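Local coordinates for phosphatidylglycerophosphatase B (Bacillus subtilis, PDB 6FMX), which dephosphorylates phosphatidylglycerophosphate to phosphatidylglycerol in the cell membrane and also hydrolyses undecaprenyl pyrophosphate to supply the lipid carrier undecaprenyl phosphate, at residues Glu63-Thr66 / Gly67-His70; Ser74-Leu77 / Leu78-Val82; Thr106-Leu109 / Leu110-Val113; Ala144-Val147 / Tyr148-Ala152; Gly188-Phe191 / Val192-Leu196. All coordinates share one frame; numbering follows the deposited sequence.

Contact 1 (Glu63-Thr66 / Gly67-His70). With OLC ((2R)-2,3-dihydroxypropyl (9Z)-octadec-9-enoate), chain B.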
# COMPACT_ATOMS: atom_id res chain seq x y z
N GLU A 63 -10.47 7.85 -16.18
CA GLU A 63 -11.43 8.10 -15.11
C GLU A 63 -11.50 6.93 -14.15
O GLU A 63 -11.51 7.11 -12.93
CB GLU A 63 -12.83 8.35 -15.69
CG GLU A 63 -13.11 9.74 -16.21
CD GLU A 63 -14.61 9.95 -16.44
OE1 GLU A 63 -15.38 8.99 -16.21
OE2 GLU A 63 -15.01 11.07 -16.82
N VAL A 64 -11.59 5.71 -14.69
CA VAL A 64 -11.67 4.53 -13.85
C VAL A 64 -10.42 4.41 -12.98
O VAL A 64 -10.50 4.11 -11.79
CB VAL A 64 -11.88 3.27 -14.70
CG1 VAL A 64 -11.73 2.02 -13.85
CG2 VAL A 64 -13.25 3.31 -15.38
N MET A 65 -9.26 4.63 -13.59
CA MET A 65 -8.01 4.48 -12.85
C MET A 65 -7.85 5.55 -11.79
O MET A 65 -7.24 5.30 -10.74
CB MET A 65 -6.84 4.48 -13.83
CG MET A 65 -6.71 3.19 -14.60
SD MET A 65 -6.02 1.89 -13.55
CE MET A 65 -5.72 0.59 -14.74
N THR A 66 -8.38 6.74 -12.03
CA THR A 66 -8.37 7.79 -11.01
C THR A 66 -9.27 7.42 -9.84
O THR A 66 -8.93 7.67 -8.68
CB THR A 66 -8.80 9.11 -11.64
OG1 THR A 66 -7.79 9.53 -12.57
CG2 THR A 66 -9.00 10.18 -10.59
N GLY A 67 -10.43 6.82 -10.13
CA GLY A 67 -11.27 6.30 -9.06
C GLY A 67 -10.58 5.21 -8.26
O GLY A 67 -10.60 5.21 -7.03
N ILE A 68 -9.95 4.26 -8.96
CA ILE A 68 -9.21 3.19 -8.30
C ILE A 68 -8.13 3.77 -7.39
O ILE A 68 -7.95 3.32 -6.25
CB ILE A 68 -8.61 2.24 -9.35
CG1 ILE A 68 -9.69 1.35 -9.96
CG2 ILE A 68 -7.46 1.40 -8.75
CD1 ILE A 68 -9.16 0.51 -11.10
N THR A 69 -7.40 4.77 -7.88
CA THR A 69 -6.25 5.25 -7.14
C THR A 69 -6.65 5.88 -5.82
O THR A 69 -5.86 5.86 -4.86
CB THR A 69 -5.44 6.22 -8.01
OG1 THR A 69 -4.09 6.21 -7.57
CG2 THR A 69 -5.97 7.65 -7.90
N HIS A 70 -7.89 6.38 -5.72
CA HIS A 70 -8.36 7.00 -4.49
C HIS A 70 -8.45 5.99 -3.35
O HIS A 70 -8.39 6.38 -2.18
CB HIS A 70 -9.72 7.67 -4.72
CG HIS A 70 -10.18 8.53 -3.59
ND1 HIS A 70 -9.48 9.64 -3.16
CD2 HIS A 70 -11.27 8.44 -2.78
CE1 HIS A 70 -10.12 10.20 -2.15
NE2 HIS A 70 -11.20 9.49 -1.90
C18 OLC B . -19.46 -4.95 11.75
C10 OLC B . -17.55 -1.50 5.42
C9 OLC B . -17.53 -0.53 4.53
C17 OLC B . -18.81 -3.57 11.89
C11 OLC B . -17.20 -1.26 6.89
C8 OLC B . -17.14 0.89 4.92
C24 OLC B . -12.05 12.48 1.53
C16 OLC B . -17.33 -3.61 11.48
C12 OLC B . -18.44 -0.79 7.66
C7 OLC B . -17.36 1.85 3.75
C15 OLC B . -17.20 -3.35 9.98
C13 OLC B . -18.68 -1.68 8.88
C6 OLC B . -16.96 3.25 4.20
C14 OLC B . -17.39 -1.87 9.67
C5 OLC B . -16.48 4.07 3.00
C4 OLC B . -15.18 4.79 3.35
C3 OLC B . -15.42 6.28 3.56
C2 OLC B . -14.10 7.04 3.40
C21 OLC B . -13.31 10.57 2.55
C1 OLC B . -14.34 8.54 3.27
C22 OLC B . -12.91 11.25 1.25
O19 OLC B . -15.05 9.09 4.04
O25 OLC B . -11.12 12.65 0.49
O23 OLC B . -12.17 10.35 0.47
O20 OLC B . -13.73 9.27 2.24
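I68 folds back over the preceding turn of helix 59-70 and covers the carbonyl of V64. Its first torsion (-75°) sets CG1 beside its own backbone N, which brings I68 CG1 to 3.4 Å from V64 O. The same oxygen accepts the hydrogen bond from I68 N, with I68 N and V64 O 2.9 Å apart. At the tip, I68 CD1 reaches V64 CG1 at 4.1 Å and also touches M65 SD, and the I68 side chain packs on L179 and S183 of helix 166-186 as well. G67 contributes backbone alone, its N donating to E63 O. T66 takes part through its carbonyl; its hydroxyl is hydrogen-bonded to N62 O. The methyl T69 CG2 presses against T66 O at 3.1 Å, and the bond from H70 N to T66 O, at 3.4 Å, is weak. T69 OG1 bonds R184 and S183, and H70 NE2 donates to O23 of a monoolein molecule (2.7 Å). The arrangement is ordinary i to i+4 packing in an alpha-helix assigned to the extracellular side, and T69 brings it near the phosphatase site, about 4 Å, side chain to side chain, from H140, the inferred proton donor.

Contact 2 (Ser74-Leu77 / Leu78-Val82). With OLC ((2R)-2,3-dihydroxypropyl (9Z)-octadec-9-enoate), chain B; OLC ((2R)-2,3-dihydroxypropyl (9Z)-octadec-9-enoate), chain F.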
# COMPACT_ATOMS: atom_id res chain seq x y z
N SER A 74 -4.39 8.52 1.40
CA SER A 74 -4.48 8.59 2.85
C SER A 74 -5.70 9.39 3.29
O SER A 74 -6.22 9.15 4.39
CB SER A 74 -3.20 9.19 3.42
OG SER A 74 -3.34 10.58 3.60
N SER A 75 -6.17 10.31 2.45
CA SER A 75 -7.40 11.02 2.78
C SER A 75 -8.62 10.12 2.73
O SER A 75 -9.63 10.43 3.36
CB SER A 75 -7.60 12.20 1.83
OG SER A 75 -8.04 11.75 0.56
N PHE A 76 -8.55 9.01 2.00
CA PHE A 76 -9.62 8.02 2.01
C PHE A 76 -9.42 6.98 3.11
O PHE A 76 -10.39 6.59 3.77
CB PHE A 76 -9.69 7.31 0.66
CG PHE A 76 -10.62 6.13 0.63
CD1 PHE A 76 -11.99 6.31 0.55
CD2 PHE A 76 -10.12 4.84 0.64
CE1 PHE A 76 -12.85 5.21 0.50
CE2 PHE A 76 -10.96 3.75 0.59
CZ PHE A 76 -12.33 3.93 0.52
N LEU A 77 -8.18 6.56 3.34
CA LEU A 77 -7.93 5.45 4.25
C LEU A 77 -8.08 5.84 5.71
O LEU A 77 -8.50 5.01 6.52
CB LEU A 77 -6.55 4.86 4.00
CG LEU A 77 -6.45 4.14 2.66
CD1 LEU A 77 -5.01 3.94 2.30
CD2 LEU A 77 -7.20 2.83 2.67
N LEU A 78 -7.75 7.08 6.08
CA LEU A 78 -7.93 7.49 7.47
C LEU A 78 -9.41 7.41 7.90
O LEU A 78 -9.69 6.78 8.92
CB LEU A 78 -7.33 8.88 7.71
CG LEU A 78 -7.46 9.42 9.13
CD1 LEU A 78 -7.01 8.38 10.16
CD2 LEU A 78 -6.66 10.71 9.30
N PRO A 79 -10.36 8.01 7.17
CA PRO A 79 -11.77 7.80 7.56
C PRO A 79 -12.21 6.36 7.44
O PRO A 79 -13.06 5.92 8.23
CB PRO A 79 -12.55 8.71 6.60
CG PRO A 79 -11.61 9.03 5.50
CD PRO A 79 -10.25 9.02 6.11
N LEU A 80 -11.68 5.60 6.48
CA LEU A 80 -12.05 4.19 6.36
C LEU A 80 -11.63 3.42 7.61
O LEU A 80 -12.41 2.65 8.17
CB LEU A 80 -11.42 3.57 5.12
CG LEU A 80 -11.77 2.09 4.94
CD1 LEU A 80 -13.27 1.87 4.83
CD2 LEU A 80 -11.05 1.48 3.75
N ILE A 81 -10.38 3.60 8.04
CA ILE A 81 -9.89 2.89 9.22
C ILE A 81 -10.72 3.26 10.45
O ILE A 81 -11.12 2.39 11.23
CB ILE A 81 -8.40 3.19 9.44
CG1 ILE A 81 -7.57 2.56 8.31
CG2 ILE A 81 -7.94 2.66 10.79
CD1 ILE A 81 -6.16 3.13 8.18
N VAL A 82 -11.01 4.55 10.61
CA VAL A 82 -11.78 5.03 11.75
C VAL A 82 -13.19 4.44 11.73
O VAL A 82 -13.74 4.08 12.77
CB VAL A 82 -11.81 6.58 11.75
CG1 VAL A 82 -12.79 7.11 12.78
CG2 VAL A 82 -10.42 7.12 12.03
C18 OLC B . -19.46 -4.95 11.75
C10 OLC B . -17.55 -1.50 5.42
C9 OLC B . -17.53 -0.53 4.53
C17 OLC B . -18.81 -3.57 11.89
C11 OLC B . -17.20 -1.26 6.89
C8 OLC B . -17.14 0.89 4.92
C24 OLC B . -12.05 12.48 1.53
C16 OLC B . -17.33 -3.61 11.48
C12 OLC B . -18.44 -0.79 7.66
C7 OLC B . -17.36 1.85 3.75
C15 OLC B . -17.20 -3.35 9.98
C13 OLC B . -18.68 -1.68 8.88
C6 OLC B . -16.96 3.25 4.20
C14 OLC B . -17.39 -1.87 9.67
C5 OLC B . -16.48 4.07 3.00
C4 OLC B . -15.18 4.79 3.35
C3 OLC B . -15.42 6.28 3.56
C2 OLC B . -14.10 7.04 3.40
C21 OLC B . -13.31 10.57 2.55
C1 OLC B . -14.34 8.54 3.27
C22 OLC B . -12.91 11.25 1.25
O19 OLC B . -15.05 9.09 4.04
O25 OLC B . -11.12 12.65 0.49
O23 OLC B . -12.17 10.35 0.47
O20 OLC B . -13.73 9.27 2.24
C10 OLC F . -4.00 5.62 17.58
C9 OLC F . -3.42 6.24 16.56
C11 OLC F . -3.18 5.23 18.79
C8 OLC F . -1.95 6.56 16.60
C24 OLC F . -1.40 12.88 4.95
C12 OLC F . -2.64 3.82 18.61
C7 OLC F . -1.67 7.78 15.73
C6 OLC F . -2.63 7.84 14.55
C5 OLC F . -1.92 8.33 13.29
C4 OLC F . -2.79 9.32 12.52
C3 OLC F . -2.66 9.10 11.02
C2 OLC F . -1.54 9.97 10.43
C21 OLC F . -1.43 12.17 7.34
C1 OLC F . -1.93 10.42 9.04
C22 OLC F . -1.31 11.69 5.90
O19 OLC F . -3.04 10.18 8.60
O25 OLC F . -0.18 13.62 5.00
O23 OLC F . -0.05 11.03 5.71
O20 OLC F . -0.97 11.14 8.22
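F76 and L80 are one turn apart on the same flank of helix 74-92, and their side chains cross obliquely, with F76 CE2 3.9 Å from L80 CD2. The ring owes its place to a first torsion of 171°, which carries CG away from the backbone N and lays the ring beside the following turn. A monoolein chain runs past both residues: its C2 is 3.6 Å from F76 CD1, and its C4 is 3.8 Å from L80 CD1, so ring and leucine together form a bed for the acyl chain. The head group of this lipid reaches S75, whose OG shares a hydrogen bond with O25. L80 CD2, the methyl that meets F76, also comes within 4.2 Å of L77 CD2, linking it to a second leucine. Between F76 and L80 in sequence, at P79, the helix is kinked, because the proline has no N-H to give to the turn before. Its ring fills that place instead, with P79 CD 3.2 Å from S75 O and P79 CG 3.2 Å from F76 O. Regular bonding resumes at once, L80 N donating to F76 O and I81 N to L77 O. I81 CG1, set beside its own backbone N, rests 3.2 Å from L77 O. Among its neighbours, this first part of the helix faces helix 139-158 through F76 and L77, which touch Y148, while S74 and I81 pack on F104 of helix 96-118 and L78 on L101.

Contact 3 (Thr106-Leu109 / Leu110-Val113). With OLC ((2R)-2,3-dihydroxypropyl (9Z)-octadec-9-enoate), chain E; OLC ((2R)-2,3-dihydroxypropyl (9Z)-octadec-9-enoate), chain F.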
# COMPACT_ATOMS: atom_id res chain seq x y z
N THR A 106 2.29 4.89 11.48
CA THR A 106 3.65 4.42 11.26
C THR A 106 3.97 4.37 9.78
O THR A 106 5.04 4.79 9.33
CB THR A 106 3.83 3.02 11.87
OG1 THR A 106 3.58 3.08 13.28
CG2 THR A 106 5.23 2.49 11.61
N ASP A 107 3.02 3.86 9.00
CA ASP A 107 3.20 3.73 7.56
C ASP A 107 3.42 5.09 6.91
O ASP A 107 4.33 5.27 6.09
CB ASP A 107 1.99 3.03 6.97
CG ASP A 107 2.15 2.75 5.51
OD1 ASP A 107 2.72 1.68 5.20
OD2 ASP A 107 1.72 3.58 4.69
N ARG A 108 2.58 6.07 7.25
CA ARG A 108 2.70 7.38 6.64
C ARG A 108 4.00 8.06 7.06
O ARG A 108 4.65 8.72 6.25
CB ARG A 108 1.50 8.24 7.02
CG ARG A 108 0.18 7.69 6.52
CD ARG A 108 0.16 7.67 5.01
NE ARG A 108 0.33 9.01 4.46
CZ ARG A 108 0.79 9.28 3.25
NH1 ARG A 108 1.14 8.29 2.43
NH2 ARG A 108 0.89 10.54 2.85
N LEU A 109 4.38 7.89 8.33
CA LEU A 109 5.62 8.49 8.81
C LEU A 109 6.84 7.91 8.09
O LEU A 109 7.74 8.64 7.68
CB LEU A 109 5.74 8.30 10.32
CG LEU A 109 6.96 8.94 10.99
CD1 LEU A 109 7.12 10.38 10.56
CD2 LEU A 109 6.86 8.83 12.51
N LEU A 110 6.87 6.58 7.95
CA LEU A 110 8.01 5.93 7.31
C LEU A 110 8.12 6.32 5.83
O LEU A 110 9.21 6.58 5.33
CB LEU A 110 7.89 4.42 7.47
CG LEU A 110 8.93 3.50 6.83
CD1 LEU A 110 10.32 3.76 7.41
CD2 LEU A 110 8.54 2.03 7.02
N ASN A 111 6.98 6.36 5.13
CA ASN A 111 6.99 6.76 3.73
C ASN A 111 7.53 8.17 3.56
O ASN A 111 8.35 8.44 2.67
CB ASN A 111 5.57 6.65 3.16
CG ASN A 111 5.50 7.00 1.69
OD1 ASN A 111 5.26 8.15 1.34
ND2 ASN A 111 5.73 6.02 0.83
N LYS A 112 7.10 9.09 4.43
CA LYS A 112 7.55 10.48 4.34
C LYS A 112 9.05 10.59 4.59
O LYS A 112 9.76 11.30 3.86
CB LYS A 112 6.77 11.34 5.33
CG LYS A 112 7.41 12.68 5.64
CD LYS A 112 6.40 13.64 6.25
CE LYS A 112 7.06 14.95 6.68
NZ LYS A 112 8.05 14.77 7.78
N VAL A 113 9.55 9.89 5.61
CA VAL A 113 10.97 9.97 5.95
C VAL A 113 11.83 9.40 4.82
O VAL A 113 12.85 9.98 4.44
CB VAL A 113 11.25 9.25 7.28
CG1 VAL A 113 12.75 9.02 7.46
CG2 VAL A 113 10.69 10.06 8.44
C18 OLC E . 6.35 -8.10 17.43
C10 OLC E . 2.51 -1.59 14.35
C9 OLC E . 2.67 -0.31 14.60
C17 OLC E . 6.42 -6.82 16.58
C11 OLC E . 3.61 -2.60 14.65
C8 OLC E . 3.97 0.23 15.23
C24 OLC E . 1.79 11.10 10.23
C16 OLC E . 6.53 -5.62 17.51
C12 OLC E . 3.09 -3.60 15.68
C7 OLC E . 3.60 1.28 16.29
C15 OLC E . 5.75 -4.45 16.92
C13 OLC E . 3.56 -3.20 17.07
C6 OLC E . 4.51 2.51 16.18
C14 OLC E . 4.43 -4.31 17.66
C5 OLC E . 3.69 3.79 16.36
C4 OLC E . 4.31 4.98 15.61
C3 OLC E . 3.21 5.98 15.25
C2 OLC E . 3.77 7.06 14.31
C21 OLC E . 1.97 9.57 12.25
C1 OLC E . 2.69 8.06 13.92
C22 OLC E . 2.61 10.03 10.94
O19 OLC E . 1.58 7.92 14.30
O25 OLC E . 2.66 11.77 9.34
O23 OLC E . 3.87 10.56 11.21
O20 OLC E . 3.00 9.16 13.11
C10 OLC F . -4.00 5.62 17.58
C9 OLC F . -3.42 6.24 16.56
C11 OLC F . -3.18 5.23 18.79
C8 OLC F . -1.95 6.56 16.60
C24 OLC F . -1.40 12.88 4.95
C12 OLC F . -2.64 3.82 18.61
C7 OLC F . -1.67 7.78 15.73
C6 OLC F . -2.63 7.84 14.55
C5 OLC F . -1.92 8.33 13.29
C4 OLC F . -2.79 9.32 12.52
C3 OLC F . -2.66 9.10 11.02
C2 OLC F . -1.54 9.97 10.43
C21 OLC F . -1.43 12.17 7.34
C1 OLC F . -1.93 10.42 9.04
C22 OLC F . -1.31 11.69 5.90
O19 OLC F . -3.04 10.18 8.60
O25 OLC F . -0.18 13.62 5.00
O23 OLC F . -0.05 11.03 5.71
O20 OLC F . -0.97 11.14 8.22
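R108 and N111, polar residues one turn apart on a membrane-spanning helix, come close without pairing: R108 NH1 and N111 OD1 stand 4.3 Å apart, and each side chain is engaged elsewhere. Helix 96-118 belongs to the PAP2 phosphatase core, and the R108 side chain lies about 6 Å from that of H140, the inferred proton donor. R108 NH1 bonds N143 OD1 of helix 139-158, and N111 ND2 bonds the carbonyl of P137, a residue of the tungstate pocket; N111 thus stands in the second shell, its side chain about 5 Å from the tungstate. The arginine is tightly coiled, its first three torsions all near -60°, and this curl wraps the chain around the O23 hydroxyl of a monoolein. R108 CG passes 3.4 Å from that O23, and R108 NH2 makes a weak bond to it at 3.1 Å. The modelled separation of R108 NE from O23 is only 2.4 Å, so the exact placing of the lipid hydroxyl is doubtful; as modelled it lies at the edge of the guanidinium, near its plane. On the surface of the helix L109 and V113 lie side by side and point the same way, L109 CD1 being 4.2 Å from V113 CG2. A second monoolein comes against this leucine. T106, a turn earlier, holds its hydroxyl to L102 O. Regular helical bonds run from L110, N111, K112 and V113 to the residues four places back. V113 N donates to L109 O, and the same oxygen has V113 CG2 packed against it at 3.4 Å.

Contact 4 (Ala144-Val147 / Tyr148-Ala152)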
# COMPACT_ATOMS: atom_id res chain seq x y z
N ALA A 144 -1.78 1.13 0.59
CA ALA A 144 -2.72 0.07 0.24
C ALA A 144 -2.18 -1.30 0.65
O ALA A 144 -2.93 -2.17 1.09
CB ALA A 144 -3.02 0.10 -1.27
N ALA A 145 -0.87 -1.51 0.48
CA ALA A 145 -0.30 -2.81 0.82
C ALA A 145 -0.26 -3.04 2.32
O ALA A 145 -0.16 -4.19 2.75
CB ALA A 145 1.11 -2.94 0.23
N CYS A 146 -0.31 -1.98 3.11
CA CYS A 146 -0.44 -2.09 4.56
C CYS A 146 -1.90 -2.20 4.99
O CYS A 146 -2.30 -3.20 5.58
CB CYS A 146 0.23 -0.89 5.23
SG CYS A 146 0.01 -0.81 7.02
N VAL A 147 -2.71 -1.20 4.65
CA VAL A 147 -4.02 -1.06 5.28
C VAL A 147 -4.99 -2.15 4.84
O VAL A 147 -5.74 -2.69 5.66
CB VAL A 147 -4.59 0.35 5.00
CG1 VAL A 147 -6.00 0.46 5.54
CG2 VAL A 147 -3.71 1.40 5.64
N TYR A 148 -5.02 -2.50 3.54
CA TYR A 148 -6.05 -3.45 3.14
C TYR A 148 -5.78 -4.86 3.69
O TYR A 148 -6.73 -5.51 4.15
CB TYR A 148 -6.23 -3.46 1.61
CG TYR A 148 -6.97 -2.22 1.15
CD1 TYR A 148 -8.32 -2.05 1.46
CD2 TYR A 148 -6.32 -1.21 0.48
CE1 TYR A 148 -9.00 -0.90 1.07
CE2 TYR A 148 -6.99 -0.06 0.09
CZ TYR A 148 -8.32 0.08 0.39
OH TYR A 148 -8.97 1.23 -0.00
N PRO A 149 -4.55 -5.38 3.67
CA PRO A 149 -4.31 -6.65 4.39
C PRO A 149 -4.56 -6.56 5.89
O PRO A 149 -5.03 -7.54 6.49
CB PRO A 149 -2.84 -6.96 4.08
CG PRO A 149 -2.57 -6.24 2.80
CD PRO A 149 -3.38 -4.99 2.86
N VAL A 150 -4.27 -5.41 6.50
CA VAL A 150 -4.54 -5.24 7.93
C VAL A 150 -6.04 -5.28 8.18
O VAL A 150 -6.52 -5.95 9.11
CB VAL A 150 -3.92 -3.93 8.44
CG1 VAL A 150 -4.54 -3.52 9.76
CG2 VAL A 150 -2.43 -4.08 8.60
N ILE A 151 -6.81 -4.54 7.38
CA ILE A 151 -8.27 -4.58 7.50
C ILE A 151 -8.77 -6.01 7.36
O ILE A 151 -9.59 -6.49 8.15
CB ILE A 151 -8.92 -3.65 6.46
CG1 ILE A 151 -8.76 -2.19 6.87
CG2 ILE A 151 -10.40 -4.02 6.27
CD1 ILE A 151 -9.17 -1.19 5.77
N ALA A 152 -8.26 -6.72 6.34
CA ALA A 152 -8.63 -8.12 6.15
C ALA A 152 -8.34 -8.94 7.40
O ALA A 152 -9.17 -9.76 7.81
CB ALA A 152 -7.88 -8.70 4.95
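Y148 leans back on A144 in helix 139-158, a transmembrane helix of the PAP2 core that is kinked by the proline at the next position. From the start its side chain keeps to the A144 carbonyl: Y148 CB lies 3.6 Å from A144 O, and CG remains beside the same oxygen. The first torsion, -74°, sets CG next to the backbone N and so directs the ring back along the preceding turn. Y148 CD2 meets A144 O at 3.6 Å, the oxygen lying at the ring edge. The same CD2 passes A144 CB at 4.0 Å, with the methyl in the ring plane at its edge, and Y148 CE2 still touches that methyl. Beyond it the phenol leaves the two segments. Its OH is hydrogen-bonded to L71 O and packs on F76 and L77 of helix 74-92, and the side chain also touches A173 and I176 of helix 166-186. The A144 carbonyl also receives Y148 N, the donor tilted 35° from the carbonyl plane. P149 has no N-H for A145 O; its ring pushes in there, P149 CG at 3.2 Å from A145 O, and this buried oxygen finds no partner. Past the proline the bonds recover, V150 N donating to C146 O in the carbonyl plane. V150 CG2 packs against that oxygen at 3.1 Å from C146 O. On the flank toward helix 74-92, V147 CG1 meets I151 CD1 at 3.6 Å. The bond beneath them is short and nearly straight: I151 N lies 2.7 Å from V147 O, with an angle of 170° at the hydrogen.

Contact 5 (Gly188-Phe191 / Val192-Leu196). With WO4 (tungstate(VI)ion), chain G.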
# COMPACT_ATOMS: atom_id res chain seq x y z
N GLY A 188 0.87 7.84 -14.43
CA GLY A 188 2.09 8.56 -14.71
C GLY A 188 2.66 9.39 -13.58
O GLY A 188 3.32 10.40 -13.84
N VAL A 189 2.45 8.97 -12.33
CA VAL A 189 2.99 9.70 -11.18
C VAL A 189 3.95 8.87 -10.35
O VAL A 189 4.64 9.42 -9.48
CB VAL A 189 1.87 10.28 -10.29
CG1 VAL A 189 1.20 11.44 -11.01
CG2 VAL A 189 0.86 9.22 -9.94
N HIS A 190 4.05 7.57 -10.60
CA HIS A 190 5.07 6.76 -9.96
C HIS A 190 5.69 5.85 -11.01
O HIS A 190 5.04 5.47 -11.99
CB HIS A 190 4.51 5.91 -8.81
CG HIS A 190 4.19 6.70 -7.57
ND1 HIS A 190 5.16 7.32 -6.82
CD2 HIS A 190 3.02 6.94 -6.94
CE1 HIS A 190 4.60 7.93 -5.79
NE2 HIS A 190 3.31 7.69 -5.83
N PHE A 191 6.95 5.52 -10.78
CA PHE A 191 7.59 4.43 -11.49
C PHE A 191 7.18 3.10 -10.86
O PHE A 191 6.81 3.03 -9.69
CB PHE A 191 9.11 4.55 -11.44
CG PHE A 191 9.66 5.77 -12.12
CD1 PHE A 191 9.68 5.86 -13.50
CD2 PHE A 191 10.19 6.81 -11.38
CE1 PHE A 191 10.21 6.98 -14.13
CE2 PHE A 191 10.73 7.93 -12.01
CZ PHE A 191 10.74 8.01 -13.38
N VAL A 192 7.30 2.03 -11.65
CA VAL A 192 7.02 0.70 -11.14
C VAL A 192 7.84 0.42 -9.88
O VAL A 192 7.33 -0.12 -8.89
CB VAL A 192 7.28 -0.36 -12.23
CG1 VAL A 192 7.57 -1.74 -11.61
CG2 VAL A 192 6.09 -0.44 -13.15
N THR A 193 9.11 0.81 -9.88
CA THR A 193 9.93 0.52 -8.70
C THR A 193 9.48 1.31 -7.48
O THR A 193 9.63 0.82 -6.35
CB THR A 193 11.41 0.79 -8.99
OG1 THR A 193 11.55 2.10 -9.57
CG2 THR A 193 11.96 -0.26 -9.94
N ASP A 194 8.96 2.53 -7.66
CA ASP A 194 8.33 3.22 -6.54
C ASP A 194 7.20 2.39 -5.95
O ASP A 194 7.01 2.35 -4.73
CB ASP A 194 7.77 4.59 -6.95
CG ASP A 194 8.78 5.50 -7.59
OD1 ASP A 194 9.98 5.42 -7.23
OD2 ASP A 194 8.35 6.32 -8.42
N VAL A 195 6.42 1.76 -6.83
CA VAL A 195 5.26 0.98 -6.39
C VAL A 195 5.72 -0.27 -5.65
O VAL A 195 5.22 -0.60 -4.57
CB VAL A 195 4.38 0.64 -7.60
CG1 VAL A 195 3.35 -0.43 -7.22
CG2 VAL A 195 3.69 1.90 -8.11
N LEU A 196 6.68 -1.01 -6.24
CA LEU A 196 7.19 -2.21 -5.59
C LEU A 196 7.85 -1.87 -4.26
O LEU A 196 7.69 -2.62 -3.28
CB LEU A 196 8.18 -2.93 -6.51
CG LEU A 196 7.70 -3.48 -7.85
CD1 LEU A 196 8.86 -4.06 -8.64
CD2 LEU A 196 6.64 -4.54 -7.65
W WO4 G . 2.23 9.04 -3.91
O1 WO4 G . 2.15 10.22 -5.58
O2 WO4 G . 4.12 8.93 -3.18
O3 WO4 G . 1.13 9.92 -2.44
O4 WO4 G . 1.62 7.21 -4.44
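Phosphatase motif III ends here, with H190, inferred to be the nucleophile, set against D194, which is thought to ready it for attack. The two side chains cross at about a right angle, with ring and carboxylate planes 79° apart. D194 OD2 stands in the plane of the imidazole at its edge, 3.7 Å from H190 ND1, a contact too long for a hydrogen bond. The ring nitrogen makes a weak bond to S135 O instead. At the far end of the ring H190 NE2 is modelled 2.6 Å from the tungsten, but a clash with a tungstate oxygen makes the nature of this contact doubtful. K115, R122, S138, R184 and the backbone N-H groups of G139 and H140 complete the grip on the anion. D194 does more than face the histidine. Its OD2 accepts F191 N over 2.9 Å, the donor lying above the carboxylate plane, and also bonds S135 OG, while OD1 forms a salt bridge with R120. F191 is the N-cap of helix 192-215 and D194 the third residue of the helix, so the bond to F191 N is the backbone-binding half of a capping box. F191 and D194 lie side by side, with F191 CD2 3.5 Å from D194 OD2. F191 O receives V195 N, and V195 CG2 packs 4.2 Å from H190 CB. The capping bond ties D194 to the backbone next to the histidine. Such a His-Asp pair, with its histidine turned to a bound oxyanion, is the hallmark of the PAP2 phosphatase active site, for whose phosphate tungstate is a plausible mimic.

In the fold
The five contacts follow one another along the chain, each closing before the next opens, and lie on five helices or the loop entering one. Contacts 2 and 4 are nearest, their centres 12 Å apart: helices 74-92 and 139-158 interlock there, with F76 CE2 3.3 Å from Y148 OH and I81 CD1 3.8 Å from V147 CG1. Contact 2 also touches contact 1, with which it shares one monoolein, and contact 3, with which it shares another. Contact 3 meets contact 4 where D107 packs on C146. Contact 5 touches none of the others, lying across the chain's centre from contact 2, and supplies H190, the inferred nucleophile. Contacts 2 and 4 thus join helices within the membrane, while contact 5 holds the tungstate site.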